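Side-chain contacts in putidaredoxin reductase (Pseudomonas putida, PDB 1Q1R), which probably passes electrons from NADH through its bound FAD to putidaredoxin, the iron-sulfur partner of the cytochrome P450cam monooxygenase: residues F364-D369 with N399-E404; K387-D392 with E410-A415; D207-T212 with D233-P238; E198-E203 with Y334-K339. All coordinates share one frame; numbering follows the deposited sequence.

Interaction 1 (F364-D369 with N399-E404); sequences FYLQGD and NLLGDE
L401 lies across the aromatic ring of F364, and on the 399-404 side, a short helix and the turn after it, this leucine makes essentially all of the contact with the strand end at 364-369. Its two methyls share the work along one side of the ring: CD1 meets F364 CD2 at 4.1 Å, while L401 CD2 sits over one face and comes within 4.1 Å of F364 CE2. The leucine is brought there by its first torsion, which sets CG opposite the carbonyl carbon (chi1 -66°). L401 CD1 also reaches the neighbouring strand position, 4.3 Å from L366 CD2, a looser touch. F364 CE1 approaches the carbonyl O of L401 at 4.0 Å, and that oxygen is hydrogen-bonded to NH1 of R353.

The fold explains why F364 and L366 act together. They are alternate residues of strand 360-367 in the antiparallel sheet of the C-terminal domain, so both turn the same way, whereas Y365 between them serves the other face and stacks edge-to-face with Y347. L408 of helix 408-421 touches both F364 and L401, and V374 and V371 of strand 370-377 extend the apolar layer.

Beyond this buried patch lies the exposed side, where G368, D369 and N399 add nothing to the apolar contact; D369 has a long, weak ion pair with R349. On the other segment the chain turns back on itself through D403 N, which donates to L400 O at 2.9 Å, before the exposed E404 forms a salt bridge with R379.

Interaction 2 (K387-D392 with E410-A415); sequences KQIITD and EIIAAA
Two helices of the C-terminal domain, 380-391 and 408-421, pack against each other here through I389 and I412, a small worked example of helix-helix contact made by branched side chains. The backbones come closest at these same residues, whose CA atoms are 7.3 Å apart. The longer branches of the two isoleucines cross at a slant: I389 CG1 lies 3.9 Å from I412 CG1, and the terminal CD1 of I389 is likewise 3.9 Å from CD1 of I412. Although the CB of I389 does not point straight at the partner helix, its CG1 branch bends that way.

The fork of I412 serves two partners at once. With CG1 placed beside the backbone N (chi1 -67°), that branch faces I389, and the CG2 methyl is left to meet the amide of Q388, where OE1 approaches to 4.1 Å. Q388 reaches over with an extended chain and crosses I412 obliquely; its OE1 also receives a weak hydrogen bond from NZ of K416, one turn beyond I412.

Behind the contact, the carbonyl O of K387 takes two bonds from T391, one from the backbone N at 2.8 Å and one from OG1, the hydroxyl coming from above the carbonyl plane. T391 OG1 is further bonded to A326 N. V371 of strand 370-377 touches I389 from the sheet, and L394, in the connection leaving helix 380-391, covers I412.

Interaction 3 (D207-T212 with D233-P238); sequences DIRTGT and DGTRLP
R209, L237 and T235 bury most of the surface between 207-212 and 233-238, and the guanidinium group of R209 is the centre of it. The CD2 methyl of L237 lies over the middle of one face of that flat group, 4.1 Å above its plane, while the two side chains run past each other in opposite directions. T235 comes at the guanidinium obliquely, its CG2 methyl 3.5 Å from R209 NH1. A chi1 of -52° sets T235 OG1 beside the backbone N, which puts CG2 anti to that nitrogen and toward R209. OG1 is left to donate to D233 OD1 at 2.9 Å; a weak bond from T235 N to the same oxygen closes an Asx turn.

What fixes the rotation of the guanidinium is D207. Its OD2 is gripped side-on by two nitrogens, R209 NE at 2.8 Å and NH2 at 3.0 Å, both bonds lying close to the guanidinium plane. A methionine in place of R209 would probably leave the D207 carboxylate without its salt-bridge mate and deprive the L237 methyl of the flat surface it rests on.

L237 also touches T176 and L178 of strand 174-178. The contact thus joins the outer strand, 207-209, of a five-stranded parallel sheet of Rossmann type to the last strand, 236-238, of a three-stranded antiparallel meander, the pairing of sheets familiar from the dinucleotide-binding domains of the glutathione reductase fold.

Interaction 4 (E198-E203 with Y334-K339); sequences EHLHRE and YEIGLK
Helix 191-204 meets the tight turn between strands 328-333 and 336-342 with H201 and Y334 nearest, their CA atoms 8.8 Å apart, and Y334 and E335 both take positive phi to make that turn. A beta hairpin of the C-terminal domain is thereby fitted onto a helix of the pyridine nucleotide-disulphide oxidoreductase domain. Y334 reaches out from the hairpin and sets its edge against the face of the H201 imidazole, an offset edge-to-face pair with centroids 4.8 Å apart and planes at 60°. Y334 CE1 lies 3.2 Å above the imidazole plane, offset toward its rim.

The main polar tie of the histidine is from NE2 to OE1 of Q333, just before the turn. H201 ND1 adds a weak bond to Y334 OH, 2.8 Å long but poorly angled at 118°. A leucine in place of H201 would probably leave the Y334 hydroxyl and the Q333 amide oxygen each without this polar partner. A166 of helix 159-170 touches both H201 and Y334 and completes the setting.

The preceding residue, L200, brings CD1 to the edge of the phenol ring. Its 3.2 Å to Y334 CD1 is unusually short and goes with a chi2 of -108°, far from a staggered value, so the local fit of this leucine is doubtful. The second methyl serves the strand: L200 CD2 meets I336 CD1 tip to tip, at 4.0 Å.

Overall arrangement
The four contacts form two touching pairs. Interactions 1 and 2, with about 12 Å between centres, share the C-terminal domain, and their segments alternate along the chain; L400 O of one lies 3.5 Å from I411 CD1 of the other. Interaction 3 is nested inside the loop closed by interaction 4, and the two meet where R202 NH2 is probably hydrogen-bonded to I208 O at 3.0 Å. Interaction 4 joins the oxidoreductase and C-terminal parts of the chain and reaches the same antiparallel sheet as interaction 1, with about 23 Å between centres. The side chain of its I336 lies about 12 Å from the bound FAD, near the cofactor without touching it.

Interaction 1 (F364-D369 with N399-E404)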
loop_
_atom_site.group_PDB
_atom_site.type_symbol
_atom_site.label_atom_id
_atom_site.label_comp_id
_atom_site.label_asym_id
_atom_site.label_seq_id
_atom_site.Cartn_x
_atom_site.Cartn_y
_atom_site.Cartn_z
ATOM N N PHE A 364 17.032 -9.252 9.694
ATOM C CA PHE A 364 17.860 -8.433 8.820
ATOM C C PHE A 364 18.109 -9.131 7.490
ATOM O O PHE A 364 18.545 -10.276 7.455
ATOM C CB PHE A 364 19.203 -8.117 9.499
ATOM C CG PHE A 364 19.070 -7.320 10.769
ATOM C CD1 PHE A 364 18.730 -7.941 11.967
ATOM C CD2 PHE A 364 19.252 -5.937 10.759
ATOM C CE1 PHE A 364 18.569 -7.199 13.136
ATOM C CE2 PHE A 364 19.092 -5.187 11.922
ATOM C CZ PHE A 364 18.748 -5.817 13.111
ATOM N N TYR A 365 17.819 -8.435 6.397
ATOM C CA TYR A 365 18.031 -8.981 5.060
ATOM C C TYR A 365 19.321 -8.389 4.508
ATOM O O TYR A 365 19.435 -7.172 4.354
ATOM C CB TYR A 365 16.861 -8.626 4.139
ATOM C CG TYR A 365 15.555 -9.273 4.544
ATOM C CD1 TYR A 365 14.864 -8.848 5.679
ATOM C CD2 TYR A 365 15.026 -10.330 3.807
ATOM C CE1 TYR A 365 13.679 -9.462 6.073
ATOM C CE2 TYR A 365 13.841 -10.950 4.190
ATOM C CZ TYR A 365 13.174 -10.514 5.321
ATOM O OH TYR A 365 12.007 -11.136 5.703
ATOM N N LEU A 366 20.292 -9.251 4.215
ATOM C CA LEU A 366 21.574 -8.791 3.700
ATOM C C LEU A 366 21.956 -9.357 2.339
ATOM O O LEU A 366 21.546 -10.452 1.956
ATOM C CB LEU A 366 22.702 -9.127 4.689
ATOM C CG LEU A 366 22.678 -8.543 6.105
ATOM C CD1 LEU A 366 21.619 -9.245 6.939
ATOM C CD2 LEU A 366 24.051 -8.711 6.745
ATOM N N GLN A 367 22.749 -8.574 1.617
ATOM C CA GLN A 367 23.281 -8.963 0.322
ATOM C C GLN A 367 24.767 -8.762 0.575
ATOM O O GLN A 367 25.298 -7.667 0.396
ATOM C CB GLN A 367 22.805 -8.021 -0.781
ATOM C CG GLN A 367 23.198 -8.488 -2.168
ATOM C CD GLN A 367 22.761 -7.530 -3.258
ATOM O OE1 GLN A 367 22.826 -7.855 -4.444
ATOM N NE2 GLN A 367 22.322 -6.342 -2.864
ATOM N N GLY A 368 25.426 -9.822 1.024
ATOM C CA GLY A 368 26.833 -9.720 1.356
ATOM C C GLY A 368 26.872 -9.229 2.792
ATOM O O GLY A 368 26.411 -9.925 3.699
ATOM N N ASP A 369 27.408 -8.033 3.004
ATOM C CA ASP A 369 27.475 -7.459 4.343
ATOM C C ASP A 369 26.594 -6.218 4.427
ATOM O O ASP A 369 26.491 -5.586 5.477
ATOM C CB ASP A 369 28.914 -7.084 4.705
ATOM C CG ASP A 369 29.821 -8.294 4.818
ATOM O OD1 ASP A 369 29.409 -9.305 5.428
ATOM O OD2 ASP A 369 30.955 -8.226 4.307
ATOM N N ASN A 399 28.013 -10.070 11.885
ATOM C CA ASN A 399 28.165 -11.077 12.926
ATOM C C ASN A 399 27.643 -10.684 14.309
ATOM O O ASN A 399 27.625 -11.507 15.216
ATOM C CB ASN A 399 29.631 -11.520 13.019
ATOM C CG ASN A 399 30.149 -12.087 11.702
ATOM O OD1 ASN A 399 29.403 -12.727 10.952
ATOM N ND2 ASN A 399 31.430 -11.862 11.418
ATOM N N LEU A 400 27.211 -9.437 14.475
ATOM C CA LEU A 400 26.678 -9.013 15.767
ATOM C C LEU A 400 25.183 -8.701 15.697
ATOM O O LEU A 400 24.513 -8.608 16.723
ATOM C CB LEU A 400 27.426 -7.785 16.282
ATOM C CG LEU A 400 28.871 -7.964 16.752
ATOM C CD1 LEU A 400 29.431 -6.614 17.173
ATOM C CD2 LEU A 400 28.918 -8.942 17.914
ATOM N N LEU A 401 24.660 -8.547 14.487
ATOM C CA LEU A 401 23.248 -8.218 14.325
ATOM C C LEU A 401 22.310 -9.203 15.027
ATOM O O LEU A 401 21.281 -8.801 15.572
ATOM C CB LEU A 401 22.895 -8.112 12.837
ATOM C CG LEU A 401 23.555 -6.962 12.068
ATOM C CD1 LEU A 401 23.152 -7.047 10.598
ATOM C CD2 LEU A 401 23.135 -5.616 12.658
ATOM N N GLY A 402 22.671 -10.483 15.030
ATOM C CA GLY A 402 21.831 -11.479 15.675
ATOM C C GLY A 402 22.135 -11.700 17.148
ATOM O O GLY A 402 21.454 -12.482 17.820
ATOM N N ASP A 403 23.150 -11.005 17.654
ATOM C CA ASP A 403 23.563 -11.126 19.053
ATOM C C ASP A 403 22.787 -10.159 19.945
ATOM O O ASP A 403 23.102 -8.970 20.007
ATOM C CB ASP A 403 25.059 -10.827 19.183
ATOM C CG ASP A 403 25.606 -11.177 20.552
ATOM O OD1 ASP A 403 24.824 -11.192 21.528
ATOM O OD2 ASP A 403 26.825 -11.427 20.650
ATOM N N GLU A 404 21.796 -10.675 20.661
ATOM C CA GLU A 404 20.977 -9.836 21.523
ATOM C C GLU A 404 21.657 -9.297 22.774
ATOM O O GLU A 404 21.095 -8.449 23.471
ATOM C CB GLU A 404 19.699 -10.578 21.902
ATOM C CG GLU A 404 18.790 -10.816 20.709
ATOM C CD GLU A 404 17.392 -11.199 21.118
ATOM O OE1 GLU A 404 17.201 -12.337 21.595
ATOM O OE2 GLU A 404 16.488 -10.351 20.970
#

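Interaction 2 (K387-D392 with E410-A415)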
loop_
_atom_site.group_PDB
_atom_site.type_symbol
_atom_site.label_atom_id
_atom_site.label_comp_id
_atom_site.label_asym_id
_atom_site.label_seq_id
_atom_site.Cartn_x
_atom_site.Cartn_y
_atom_site.Cartn_z
ATOM N N LYS A 387 16.119 2.019 10.392
ATOM C CA LYS A 387 15.902 3.003 9.331
ATOM C C LYS A 387 17.209 3.736 9.085
ATOM O O LYS A 387 17.604 3.977 7.947
ATOM C CB LYS A 387 14.855 4.040 9.742
ATOM C CG LYS A 387 13.413 3.597 9.679
ATOM C CD LYS A 387 12.536 4.792 10.036
ATOM C CE LYS A 387 11.071 4.538 9.770
ATOM N NZ LYS A 387 10.261 5.734 10.145
ATOM N N GLN A 388 17.868 4.097 10.179
ATOM C CA GLN A 388 19.136 4.809 10.127
ATOM C C GLN A 388 20.201 3.974 9.413
ATOM O O GLN A 388 20.956 4.487 8.588
ATOM C CB GLN A 388 19.581 5.140 11.553
ATOM C CG GLN A 388 20.860 5.946 11.657
ATOM C CD GLN A 388 21.265 6.203 13.101
ATOM O OE1 GLN A 388 22.240 6.911 13.368
ATOM N NE2 GLN A 388 20.517 5.625 14.041
ATOM N N ILE A 389 20.257 2.684 9.733
ATOM C CA ILE A 389 21.230 1.781 9.120
ATOM C C ILE A 389 21.057 1.717 7.599
ATOM O O ILE A 389 22.039 1.745 6.852
ATOM C CB ILE A 389 21.102 0.348 9.710
ATOM C CG1 ILE A 389 21.529 0.353 11.177
ATOM C CG2 ILE A 389 21.956 -0.637 8.914
ATOM C CD1 ILE A 389 21.155 -0.907 11.940
ATOM N N ILE A 390 19.808 1.639 7.148
ATOM C CA ILE A 390 19.508 1.560 5.721
ATOM C C ILE A 390 19.704 2.897 5.017
ATOM O O ILE A 390 20.408 2.981 4.010
ATOM C CB ILE A 390 18.044 1.103 5.473
ATOM C CG1 ILE A 390 17.778 -0.225 6.179
ATOM C CG2 ILE A 390 17.781 0.972 3.978
ATOM C CD1 ILE A 390 18.693 -1.339 5.750
ATOM N N THR A 391 19.074 3.938 5.549
ATOM C CA THR A 391 19.158 5.267 4.955
ATOM C C THR A 391 20.583 5.798 4.859
ATOM O O THR A 391 20.960 6.388 3.847
ATOM C CB THR A 391 18.311 6.287 5.744
ATOM O OG1 THR A 391 16.949 5.844 5.798
ATOM C CG2 THR A 391 18.368 7.658 5.073
ATOM N N ASP A 392 21.378 5.587 5.904
ATOM C CA ASP A 392 22.753 6.074 5.900
ATOM C C ASP A 392 23.797 5.053 5.462
ATOM O O ASP A 392 24.998 5.322 5.528
ATOM C CB ASP A 392 23.121 6.623 7.279
ATOM C CG ASP A 392 22.264 7.801 7.673
ATOM O OD1 ASP A 392 22.062 8.688 6.820
ATOM O OD2 ASP A 392 21.794 7.846 8.829
ATOM N N GLU A 410 24.779 0.259 19.982
ATOM C CA GLU A 410 26.236 0.178 20.028
ATOM C C GLU A 410 26.829 -0.366 18.736
ATOM O O GLU A 410 27.938 0.005 18.357
ATOM C CB GLU A 410 26.693 -0.656 21.228
ATOM C CG GLU A 410 26.513 0.072 22.560
ATOM C CD GLU A 410 27.073 1.503 22.534
ATOM O OE1 GLU A 410 28.310 1.679 22.385
ATOM O OE2 GLU A 410 26.267 2.458 22.658
ATOM N N ILE A 411 26.090 -1.237 18.056
ATOM C CA ILE A 411 26.558 -1.788 16.790
ATOM C C ILE A 411 26.599 -0.623 15.802
ATOM O O ILE A 411 27.530 -0.484 15.001
ATOM C CB ILE A 411 25.597 -2.879 16.269
ATOM C CG1 ILE A 411 25.581 -4.059 17.248
ATOM C CG2 ILE A 411 26.027 -3.339 14.881
ATOM C CD1 ILE A 411 24.559 -5.139 16.920
ATOM N N ILE A 412 25.581 0.225 15.886
ATOM C CA ILE A 412 25.480 1.392 15.026
ATOM C C ILE A 412 26.584 2.389 15.359
ATOM O O ILE A 412 27.231 2.934 14.464
ATOM C CB ILE A 412 24.103 2.065 15.192
ATOM C CG1 ILE A 412 23.015 1.130 14.646
ATOM C CG2 ILE A 412 24.090 3.422 14.494
ATOM C CD1 ILE A 412 21.606 1.579 14.959
ATOM N N ALA A 413 26.807 2.616 16.648
ATOM C CA ALA A 413 27.841 3.545 17.086
ATOM C C ALA A 413 29.187 3.135 16.508
ATOM O O ALA A 413 29.930 3.963 15.975
ATOM C CB ALA A 413 27.910 3.572 18.608
ATOM N N ALA A 414 29.494 1.847 16.601
ATOM C CA ALA A 414 30.756 1.332 16.091
ATOM C C ALA A 414 30.888 1.565 14.586
ATOM O O ALA A 414 31.944 1.976 14.107
ATOM C CB ALA A 414 30.875 -0.152 16.406
ATOM N N ALA A 415 29.816 1.296 13.846
ATOM C CA ALA A 415 29.822 1.480 12.397
ATOM C C ALA A 415 30.102 2.937 12.036
ATOM O O ALA A 415 30.888 3.227 11.137
ATOM C CB ALA A 415 28.487 1.035 11.807
#

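Interaction 3 (D207-T212 with D233-P238)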
loop_
_atom_site.group_PDB
_atom_site.type_symbol
_atom_site.label_atom_id
_atom_site.label_comp_id
_atom_site.label_asym_id
_atom_site.label_seq_id
_atom_site.Cartn_x
_atom_site.Cartn_y
_atom_site.Cartn_z
ATOM N N ASP A 207 -7.180 -21.460 8.461
ATOM C CA ASP A 207 -6.711 -22.615 7.711
ATOM C C ASP A 207 -6.068 -22.072 6.443
ATOM O O ASP A 207 -6.756 -21.742 5.477
ATOM C CB ASP A 207 -7.867 -23.553 7.356
ATOM C CG ASP A 207 -7.448 -24.650 6.392
ATOM O OD1 ASP A 207 -6.247 -24.993 6.350
ATOM O OD2 ASP A 207 -8.322 -25.181 5.682
ATOM N N ILE A 208 -4.742 -21.963 6.464
ATOM C CA ILE A 208 -3.983 -21.446 5.330
ATOM C C ILE A 208 -3.599 -22.559 4.363
ATOM O O ILE A 208 -2.989 -23.554 4.758
ATOM C CB ILE A 208 -2.696 -20.738 5.810
ATOM C CG1 ILE A 208 -3.068 -19.495 6.621
ATOM C CG2 ILE A 208 -1.816 -20.372 4.620
ATOM C CD1 ILE A 208 -1.888 -18.763 7.208
ATOM N N ARG A 209 -3.959 -22.384 3.097
ATOM C CA ARG A 209 -3.643 -23.369 2.069
ATOM C C ARG A 209 -2.772 -22.747 0.992
ATOM O O ARG A 209 -3.249 -22.004 0.136
ATOM C CB ARG A 209 -4.931 -23.923 1.453
ATOM C CG ARG A 209 -5.891 -24.442 2.505
ATOM C CD ARG A 209 -6.895 -25.432 1.957
ATOM N NE ARG A 209 -7.664 -26.020 3.052
ATOM C CZ ARG A 209 -8.345 -27.158 2.968
ATOM N NH1 ARG A 209 -8.355 -27.845 1.832
ATOM N NH2 ARG A 209 -9.012 -27.611 4.022
ATOM N N THR A 210 -1.481 -23.051 1.051
ATOM C CA THR A 210 -0.531 -22.527 0.083
ATOM C C THR A 210 -0.454 -23.453 -1.124
ATOM O O THR A 210 -0.925 -24.585 -1.074
ATOM C CB THR A 210 0.866 -22.387 0.710
ATOM O OG1 THR A 210 1.246 -23.630 1.308
ATOM C CG2 THR A 210 0.862 -21.297 1.774
ATOM N N GLY A 211 0.139 -22.969 -2.208
ATOM C CA GLY A 211 0.238 -23.784 -3.403
ATOM C C GLY A 211 -1.144 -24.220 -3.854
ATOM O O GLY A 211 -1.315 -25.297 -4.433
ATOM N N THR A 212 -2.139 -23.380 -3.583
ATOM C CA THR A 212 -3.515 -23.681 -3.957
ATOM C C THR A 212 -4.007 -22.706 -5.013
ATOM O O THR A 212 -3.787 -21.500 -4.910
ATOM C CB THR A 212 -4.457 -23.608 -2.740
ATOM O OG1 THR A 212 -4.068 -24.593 -1.773
ATOM C CG2 THR A 212 -5.893 -23.863 -3.167
ATOM N N ASP A 233 -7.285 -28.688 -7.371
ATOM C CA ASP A 233 -7.086 -30.075 -6.970
ATOM C C ASP A 233 -8.386 -30.777 -6.570
ATOM O O ASP A 233 -8.356 -31.870 -6.003
ATOM C CB ASP A 233 -6.079 -30.144 -5.822
ATOM C CG ASP A 233 -6.672 -29.715 -4.505
ATOM O OD1 ASP A 233 -7.538 -28.810 -4.500
ATOM O OD2 ASP A 233 -6.264 -30.283 -3.470
ATOM N N GLY A 234 -9.524 -30.141 -6.852
ATOM C CA GLY A 234 -10.812 -30.744 -6.540
ATOM C C GLY A 234 -11.413 -30.460 -5.173
ATOM O O GLY A 234 -12.481 -30.979 -4.843
ATOM N N THR A 235 -10.743 -29.639 -4.373
ATOM C CA THR A 235 -11.253 -29.323 -3.046
ATOM C C THR A 235 -12.412 -28.329 -3.107
ATOM O O THR A 235 -12.312 -27.292 -3.759
ATOM C CB THR A 235 -10.158 -28.707 -2.154
ATOM O OG1 THR A 235 -8.998 -29.550 -2.156
ATOM C CG2 THR A 235 -10.668 -28.557 -0.728
ATOM N N ARG A 236 -13.514 -28.654 -2.440
ATOM C CA ARG A 236 -14.651 -27.744 -2.398
ATOM C C ARG A 236 -14.654 -27.036 -1.047
ATOM O O ARG A 236 -14.718 -27.676 0.003
ATOM C CB ARG A 236 -15.982 -28.482 -2.576
ATOM C CG ARG A 236 -17.205 -27.589 -2.290
ATOM C CD ARG A 236 -18.531 -28.301 -2.538
ATOM N NE ARG A 236 -19.684 -27.436 -2.277
ATOM C CZ ARG A 236 -20.197 -27.202 -1.072
ATOM N NH1 ARG A 236 -19.668 -27.768 0.006
ATOM N NH2 ARG A 236 -21.244 -26.397 -0.938
ATOM N N LEU A 237 -14.579 -25.713 -1.077
ATOM C CA LEU A 237 -14.591 -24.936 0.153
ATOM C C LEU A 237 -15.900 -24.157 0.226
ATOM O O LEU A 237 -16.088 -23.188 -0.503
ATOM C CB LEU A 237 -13.407 -23.962 0.175
ATOM C CG LEU A 237 -12.006 -24.585 0.167
ATOM C CD1 LEU A 237 -10.971 -23.505 -0.082
ATOM C CD2 LEU A 237 -11.749 -25.291 1.488
ATOM N N PRO A 238 -16.829 -24.584 1.098
ATOM C CA PRO A 238 -18.107 -23.877 1.220
ATOM C C PRO A 238 -17.820 -22.481 1.762
ATOM O O PRO A 238 -16.986 -22.324 2.650
ATOM C CB PRO A 238 -18.883 -24.743 2.205
ATOM C CG PRO A 238 -17.795 -25.271 3.103
ATOM C CD PRO A 238 -16.714 -25.651 2.110
#

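Interaction 4 (E198-E203 with Y334-K339)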
loop_
_atom_site.group_PDB
_atom_site.type_symbol
_atom_site.label_atom_id
_atom_site.label_comp_id
_atom_site.label_asym_id
_atom_site.label_seq_id
_atom_site.Cartn_x
_atom_site.Cartn_y
_atom_site.Cartn_z
ATOM N N GLU A 198 2.455 -17.959 8.885
ATOM C CA GLU A 198 1.604 -19.123 8.688
ATOM C C GLU A 198 1.260 -19.786 10.020
ATOM O O GLU A 198 0.099 -20.123 10.274
ATOM C CB GLU A 198 2.283 -20.100 7.721
ATOM C CG GLU A 198 2.242 -19.597 6.275
ATOM C CD GLU A 198 3.018 -20.467 5.304
ATOM O OE1 GLU A 198 3.073 -21.696 5.515
ATOM O OE2 GLU A 198 3.559 -19.921 4.318
ATOM N N HIS A 199 2.252 -19.947 10.888
ATOM C CA HIS A 199 2.003 -20.554 12.192
ATOM C C HIS A 199 1.166 -19.619 13.064
ATOM O O HIS A 199 0.282 -20.052 13.802
ATOM C CB HIS A 199 3.329 -20.879 12.891
ATOM C CG HIS A 199 3.166 -21.427 14.275
ATOM N ND1 HIS A 199 3.198 -20.632 15.400
ATOM C CD2 HIS A 199 2.933 -22.688 14.713
ATOM C CE1 HIS A 199 2.991 -21.377 16.470
ATOM N NE2 HIS A 199 2.826 -22.628 16.082
ATOM N N LEU A 200 1.449 -18.327 12.971
ATOM C CA LEU A 200 0.726 -17.333 13.747
ATOM C C LEU A 200 -0.780 -17.425 13.457
ATOM O O LEU A 200 -1.596 -17.559 14.373
ATOM C CB LEU A 200 1.276 -15.949 13.390
ATOM C CG LEU A 200 0.964 -14.673 14.181
ATOM C CD1 LEU A 200 0.033 -13.822 13.364
ATOM C CD2 LEU A 200 0.400 -14.989 15.554
ATOM N N HIS A 201 -1.132 -17.379 12.177
ATOM C CA HIS A 201 -2.523 -17.448 11.750
ATOM C C HIS A 201 -3.188 -18.804 11.991
ATOM O O HIS A 201 -4.311 -18.864 12.492
ATOM C CB HIS A 201 -2.616 -17.064 10.274
ATOM C CG HIS A 201 -2.479 -15.592 10.031
ATOM N ND1 HIS A 201 -3.557 -14.733 10.045
ATOM C CD2 HIS A 201 -1.390 -14.824 9.797
ATOM C CE1 HIS A 201 -3.137 -13.499 9.829
ATOM N NE2 HIS A 201 -1.825 -13.527 9.677
ATOM N N ARG A 202 -2.503 -19.889 11.637
ATOM C CA ARG A 202 -3.059 -21.221 11.851
ATOM C C ARG A 202 -3.338 -21.409 13.333
ATOM O O ARG A 202 -4.354 -21.983 13.718
ATOM C CB ARG A 202 -2.092 -22.301 11.342
ATOM C CG ARG A 202 -2.099 -22.453 9.822
ATOM C CD ARG A 202 -1.026 -23.416 9.318
ATOM N NE ARG A 202 -1.074 -23.549 7.863
ATOM C CZ ARG A 202 -0.010 -23.714 7.083
ATOM N NH1 ARG A 202 1.207 -23.770 7.611
ATOM N NH2 ARG A 202 -0.164 -23.807 5.767
ATOM N N GLU A 203 -2.435 -20.908 14.165
ATOM C CA GLU A 203 -2.592 -21.007 15.611
ATOM C C GLU A 203 -3.870 -20.280 16.032
ATOM O O GLU A 203 -4.577 -20.711 16.942
ATOM C CB GLU A 203 -1.394 -20.364 16.311
ATOM C CG GLU A 203 -1.338 -20.601 17.808
ATOM C CD GLU A 203 -0.506 -21.820 18.169
ATOM O OE1 GLU A 203 -0.826 -22.935 17.693
ATOM O OE2 GLU A 203 0.472 -21.656 18.929
ATOM N N TYR A 334 -3.487 -9.297 14.616
ATOM C CA TYR A 334 -3.620 -9.789 15.982
ATOM C C TYR A 334 -2.866 -8.899 16.970
ATOM O O TYR A 334 -2.112 -9.388 17.810
ATOM C CB TYR A 334 -3.103 -11.227 16.088
ATOM C CG TYR A 334 -3.694 -12.171 15.066
ATOM C CD1 TYR A 334 -2.907 -12.706 14.047
ATOM C CD2 TYR A 334 -5.041 -12.521 15.112
ATOM C CE1 TYR A 334 -3.450 -13.573 13.095
ATOM C CE2 TYR A 334 -5.595 -13.382 14.164
ATOM C CZ TYR A 334 -4.794 -13.904 13.162
ATOM O OH TYR A 334 -5.338 -14.765 12.235
ATOM N N GLU A 335 -3.067 -7.592 16.859
ATOM C CA GLU A 335 -2.430 -6.621 17.750
ATOM C C GLU A 335 -0.903 -6.678 17.764
ATOM O O GLU A 335 -0.272 -6.170 18.690
ATOM C CB GLU A 335 -2.950 -6.791 19.183
ATOM C CG GLU A 335 -4.432 -6.483 19.362
ATOM C CD GLU A 335 -4.919 -6.767 20.773
ATOM O OE1 GLU A 335 -4.418 -6.131 21.725
ATOM O OE2 GLU A 335 -5.803 -7.637 20.936
ATOM N N ILE A 336 -0.314 -7.300 16.749
ATOM C CA ILE A 336 1.138 -7.398 16.655
ATOM C C ILE A 336 1.675 -6.218 15.846
ATOM O O ILE A 336 1.174 -5.920 14.763
ATOM C CB ILE A 336 1.563 -8.709 15.969
ATOM C CG1 ILE A 336 1.189 -9.898 16.852
ATOM C CG2 ILE A 336 3.059 -8.692 15.686
ATOM C CD1 ILE A 336 1.504 -11.241 16.228
ATOM N N GLY A 337 2.687 -5.545 16.382
ATOM C CA GLY A 337 3.266 -4.409 15.688
ATOM C C GLY A 337 4.272 -4.838 14.640
ATOM O O GLY A 337 5.435 -5.107 14.947
ATOM N N LEU A 338 3.822 -4.908 13.394
ATOM C CA LEU A 338 4.684 -5.306 12.291
ATOM C C LEU A 338 5.142 -4.073 11.520
ATOM O O LEU A 338 4.325 -3.358 10.939
ATOM C CB LEU A 338 3.920 -6.249 11.363
ATOM C CG LEU A 338 3.328 -7.473 12.076
ATOM C CD1 LEU A 338 2.283 -8.155 11.204
ATOM C CD2 LEU A 338 4.452 -8.429 12.428
ATOM N N LYS A 339 6.447 -3.817 11.530
ATOM C CA LYS A 339 6.998 -2.669 10.820
ATOM C C LYS A 339 8.165 -3.120 9.953
ATOM O O LYS A 339 9.104 -3.758 10.430
ATOM C CB LYS A 339 7.442 -1.591 11.811
ATOM C CG LYS A 339 6.335 -1.167 12.765
ATOM C CD LYS A 339 6.718 0.050 13.593
ATOM C CE LYS A 339 6.696 1.322 12.757
ATOM N NZ LYS A 339 7.024 2.534 13.573
#